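Local coordinates for DUF5638 domain-containing protein (Legionella pneumophila subsp. pneumophila, PDB 5L1A) that is of unknown function, a DUF5638-family protein that is probably a transmembrane protein as a whole, represented here by its all-helical N-terminal part, at residues I42-F50 / V62-I70. Residues are numbered along the deposited sequence; the frame is centred on the assembly and turned at random.
Sequences IKYFYNSAF and VVEEYENFI. With I3C (5-amino-2,4,6-triiodobenzene-1,3-dicarboxylic acid), chain E; I3C (5-amino-2,4,6-triiodobenzene-1,3-dicarboxylic acid), chain B.
Tyr46 and Tyr66 form an offset stack between helices 33-51 and 56-77, which run antiparallel as a helical hairpin in this all-helical domain. Segments 42-50 and 62-70 point at 161° to each other, with axes 9.7 Å apart at closest approach. The two ring planes are only 7° apart, and Tyr46 CD2 lies 3.4 Å from Tyr66 CD1. Tyr46 CB also sits over the Tyr66 ring as a CH-pi contact. With CG anti to the backbone N, the Tyr66 ring reaches obliquely across helix 33-51, and its OH meets the methylenes of Lys43, nearest CG. That hydroxyl is hydrogen-bonded to Asp19 of helix 8-25. Phe45 CD2 lies over the opposite face of Tyr46.

Phe69 completes the aromatic cluster. Its ring meets Tyr46 obliquely, and Tyr46 OH comes to 3.4 Å from Phe69 CB. Ile42 CG2 reaches Phe69 CE2 from the opposite direction, and Ile42 also packs on Ile103 and Phe106 of helix 97-110. Toward the other end of the contact, Val62 CG1 packs on the backbone at Tyr46 O and Phe50 N and also touches Ala49 CB and Phe50 CB. Val63 CG2 lies beside Phe50 CD1.

The extended Glu65 side chain brings its carboxylate to the Tyr46 ring edge, nearly perpendicular to the ring. Nearby, Phe45, Ala49 and Val62 help line the site of the I3C molecule of chain E. Its amine N13 donates a bent hydrogen bond to Glu65 OE1, 3.1 Å long with an N-H...O angle of 135°.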
# COMPACT_ATOMS: atom_id res chain seq x y z
N ILE A 42 -4.50 5.84 0.06
CA ILE A 42 -3.48 4.79 0.08
C ILE A 42 -3.51 3.98 -1.21
O ILE A 42 -2.47 3.73 -1.83
CB ILE A 42 -3.68 3.88 1.31
CG1 ILE A 42 -3.15 4.56 2.57
CG2 ILE A 42 -3.01 2.54 1.09
CD1 ILE A 42 -1.66 4.86 2.52
N LYS A 43 -4.70 3.57 -1.64
CA LYS A 43 -4.79 2.75 -2.84
C LYS A 43 -4.41 3.55 -4.08
O LYS A 43 -3.79 3.00 -5.00
CB LYS A 43 -6.19 2.16 -2.98
CG LYS A 43 -6.59 1.32 -1.79
CD LYS A 43 -7.57 0.22 -2.16
CE LYS A 43 -8.91 0.78 -2.56
NZ LYS A 43 -9.85 -0.32 -2.89
N TYR A 44 -4.75 4.83 -4.12
CA TYR A 44 -4.30 5.68 -5.21
C TYR A 44 -2.78 5.81 -5.23
O TYR A 44 -2.18 5.84 -6.31
CB TYR A 44 -4.96 7.05 -5.10
CG TYR A 44 -4.47 8.07 -6.09
CD1 TYR A 44 -4.98 8.12 -7.38
CD2 TYR A 44 -3.50 9.00 -5.74
CE1 TYR A 44 -4.53 9.06 -8.29
CE2 TYR A 44 -3.04 9.94 -6.64
CZ TYR A 44 -3.56 9.96 -7.91
OH TYR A 44 -3.11 10.91 -8.81
N PHE A 45 -2.15 5.86 -4.05
CA PHE A 45 -0.70 6.02 -3.99
C PHE A 45 0.03 4.84 -4.64
O PHE A 45 0.96 5.03 -5.42
CB PHE A 45 -0.25 6.19 -2.53
CG PHE A 45 1.24 6.12 -2.34
CD1 PHE A 45 2.03 7.23 -2.58
CD2 PHE A 45 1.85 4.95 -1.91
CE1 PHE A 45 3.40 7.17 -2.41
CE2 PHE A 45 3.22 4.89 -1.73
CZ PHE A 45 3.99 6.00 -1.98
N TYR A 46 -0.38 3.61 -4.31
CA TYR A 46 0.35 2.46 -4.82
C TYR A 46 -0.02 2.15 -6.26
O TYR A 46 0.86 1.81 -7.07
CB TYR A 46 0.10 1.24 -3.92
CG TYR A 46 0.77 1.35 -2.58
CD1 TYR A 46 2.14 1.16 -2.45
CD2 TYR A 46 0.04 1.64 -1.44
CE1 TYR A 46 2.77 1.26 -1.22
CE2 TYR A 46 0.65 1.74 -0.20
CZ TYR A 46 2.01 1.55 -0.10
OH TYR A 46 2.63 1.66 1.13
N ASN A 47 -1.30 2.26 -6.61
CA ASN A 47 -1.71 2.03 -7.99
C ASN A 47 -1.09 3.05 -8.93
O ASN A 47 -0.60 2.68 -10.01
CB ASN A 47 -3.24 2.04 -8.09
CG ASN A 47 -3.85 0.70 -7.72
OD1 ASN A 47 -3.98 -0.19 -8.56
ND2 ASN A 47 -4.22 0.54 -6.45
N SER A 48 -1.10 4.33 -8.56
CA SER A 48 -0.48 5.35 -9.41
C SER A 48 1.02 5.14 -9.53
O SER A 48 1.60 5.41 -10.58
CB SER A 48 -0.76 6.75 -8.88
OG SER A 48 -2.15 7.03 -8.83
N ALA A 49 1.67 4.68 -8.46
CA ALA A 49 3.11 4.46 -8.51
C ALA A 49 3.46 3.31 -9.45
O ALA A 49 4.48 3.36 -10.14
CB ALA A 49 3.66 4.20 -7.11
N PHE A 50 2.61 2.28 -9.50
CA PHE A 50 2.87 1.17 -10.42
C PHE A 50 2.64 1.58 -11.86
O PHE A 50 3.40 1.19 -12.75
CB PHE A 50 1.99 -0.03 -10.06
CG PHE A 50 2.06 -1.16 -11.06
CD1 PHE A 50 3.07 -2.10 -10.98
CD2 PHE A 50 1.13 -1.26 -12.08
CE1 PHE A 50 3.14 -3.13 -11.89
CE2 PHE A 50 1.20 -2.29 -12.99
CZ PHE A 50 2.21 -3.23 -12.90
N VAL A 62 7.35 -1.85 -6.69
CA VAL A 62 6.14 -1.21 -6.18
C VAL A 62 5.14 -2.25 -5.70
O VAL A 62 4.51 -2.10 -4.65
CB VAL A 62 5.53 -0.29 -7.25
CG1 VAL A 62 4.19 0.25 -6.80
CG2 VAL A 62 6.49 0.85 -7.58
N VAL A 63 4.97 -3.33 -6.48
CA VAL A 63 4.04 -4.39 -6.09
C VAL A 63 4.49 -5.03 -4.78
O VAL A 63 3.67 -5.29 -3.89
CB VAL A 63 3.90 -5.43 -7.22
CG1 VAL A 63 3.23 -6.69 -6.71
CG2 VAL A 63 3.12 -4.84 -8.38
N GLU A 64 5.79 -5.28 -4.63
CA GLU A 64 6.30 -5.80 -3.37
C GLU A 64 6.10 -4.81 -2.23
O GLU A 64 5.80 -5.21 -1.10
CB GLU A 64 7.78 -6.16 -3.51
CG GLU A 64 8.04 -7.38 -4.38
CD GLU A 64 9.51 -7.58 -4.69
OE1 GLU A 64 10.32 -6.69 -4.36
OE2 GLU A 64 9.85 -8.64 -5.26
N GLU A 65 6.27 -3.51 -2.51
CA GLU A 65 6.10 -2.51 -1.46
C GLU A 65 4.65 -2.45 -1.00
O GLU A 65 4.38 -2.30 0.20
CB GLU A 65 6.56 -1.14 -1.96
CG GLU A 65 6.51 -0.05 -0.91
CD GLU A 65 6.47 1.34 -1.52
OE1 GLU A 65 6.16 1.44 -2.73
OE2 GLU A 65 6.74 2.32 -0.80
N TYR A 66 3.70 -2.55 -1.93
CA TYR A 66 2.29 -2.60 -1.57
C TYR A 66 1.97 -3.85 -0.76
O TYR A 66 1.17 -3.80 0.19
CB TYR A 66 1.45 -2.55 -2.85
CG TYR A 66 0.01 -2.13 -2.67
CD1 TYR A 66 -0.49 -1.72 -1.44
CD2 TYR A 66 -0.86 -2.14 -3.75
CE1 TYR A 66 -1.81 -1.34 -1.29
CE2 TYR A 66 -2.18 -1.76 -3.62
CZ TYR A 66 -2.65 -1.36 -2.39
OH TYR A 66 -3.97 -0.98 -2.27
N GLU A 67 2.60 -4.98 -1.10
CA GLU A 67 2.33 -6.22 -0.39
C GLU A 67 2.85 -6.17 1.04
O GLU A 67 2.18 -6.63 1.97
CB GLU A 67 2.96 -7.40 -1.14
CG GLU A 67 2.22 -7.74 -2.41
CD GLU A 67 3.07 -8.53 -3.37
OE1 GLU A 67 4.30 -8.58 -3.19
OE2 GLU A 67 2.50 -9.11 -4.32
N ASN A 68 4.05 -5.61 1.24
CA ASN A 68 4.56 -5.44 2.60
C ASN A 68 3.68 -4.50 3.40
O ASN A 68 3.47 -4.71 4.60
CB ASN A 68 6.00 -4.93 2.56
CG ASN A 68 6.97 -5.94 1.98
OD1 ASN A 68 6.82 -7.15 2.16
ND2 ASN A 68 7.98 -5.45 1.27
N PHE A 69 3.17 -3.45 2.76
CA PHE A 69 2.25 -2.54 3.45
C PHE A 69 0.99 -3.28 3.90
O PHE A 69 0.50 -3.05 5.01
CB PHE A 69 1.89 -1.36 2.54
CG PHE A 69 0.74 -0.54 3.04
CD1 PHE A 69 0.93 0.45 4.00
CD2 PHE A 69 -0.54 -0.73 2.54
CE1 PHE A 69 -0.13 1.21 4.46
CE2 PHE A 69 -1.61 0.03 3.00
CZ PHE A 69 -1.40 1.00 3.95
N ILE A 70 0.46 -4.16 3.05
CA ILE A 70 -0.73 -4.92 3.41
C ILE A 70 -0.46 -5.80 4.63
O ILE A 70 -1.28 -5.89 5.54
CB ILE A 70 -1.21 -5.76 2.21
CG1 ILE A 70 -1.74 -4.84 1.10
CG2 ILE A 70 -2.28 -6.75 2.63
CD1 ILE A 70 -2.82 -3.92 1.57
I3 I3C E . 8.87 1.60 -4.34
I2 I3C E . 5.65 6.85 -5.56
I1 I3C E . 11.79 6.89 -5.43
O8 I3C E . 11.96 3.27 -5.74
O9 I3C E . 11.83 3.61 -3.59
C10 I3C E . 8.65 8.01 -5.74
N13 I3C E . 6.29 3.66 -4.84
C1 I3C E . 10.04 4.40 -4.93
C6 I3C E . 8.76 3.64 -4.79
C5 I3C E . 7.46 4.34 -4.97
C4 I3C E . 7.43 5.80 -5.29
C3 I3C E . 8.70 6.54 -5.43
C2 I3C E . 10.00 5.85 -5.24
C7 I3C E . 11.36 3.71 -4.74
O11 I3C E . 8.52 8.82 -4.80
O12 I3C E . 8.74 8.39 -6.93
I3 I3C B . 15.10 -3.64 0.35
I2 I3C B . 10.35 -2.90 4.18
I1 I3C B . 10.38 0.00 -1.23
O8 I3C B . 13.08 -2.32 -2.46
O9 I3C B . 14.03 -0.57 -1.55
C10 I3C B . 9.31 -0.95 1.72
N13 I3C B . 13.18 -3.92 2.98
C1 I3C B . 12.61 -1.88 -0.19
C6 I3C B . 13.25 -2.79 0.79
C5 I3C B . 12.60 -3.09 2.08
C4 I3C B . 11.29 -2.48 2.38
C3 I3C B . 10.63 -1.57 1.41
C2 I3C B . 11.30 -1.28 0.13
C7 I3C B . 13.29 -1.57 -1.49
O11 I3C B . 8.27 -1.60 1.48
O12 I3C B . 9.28 0.20 2.21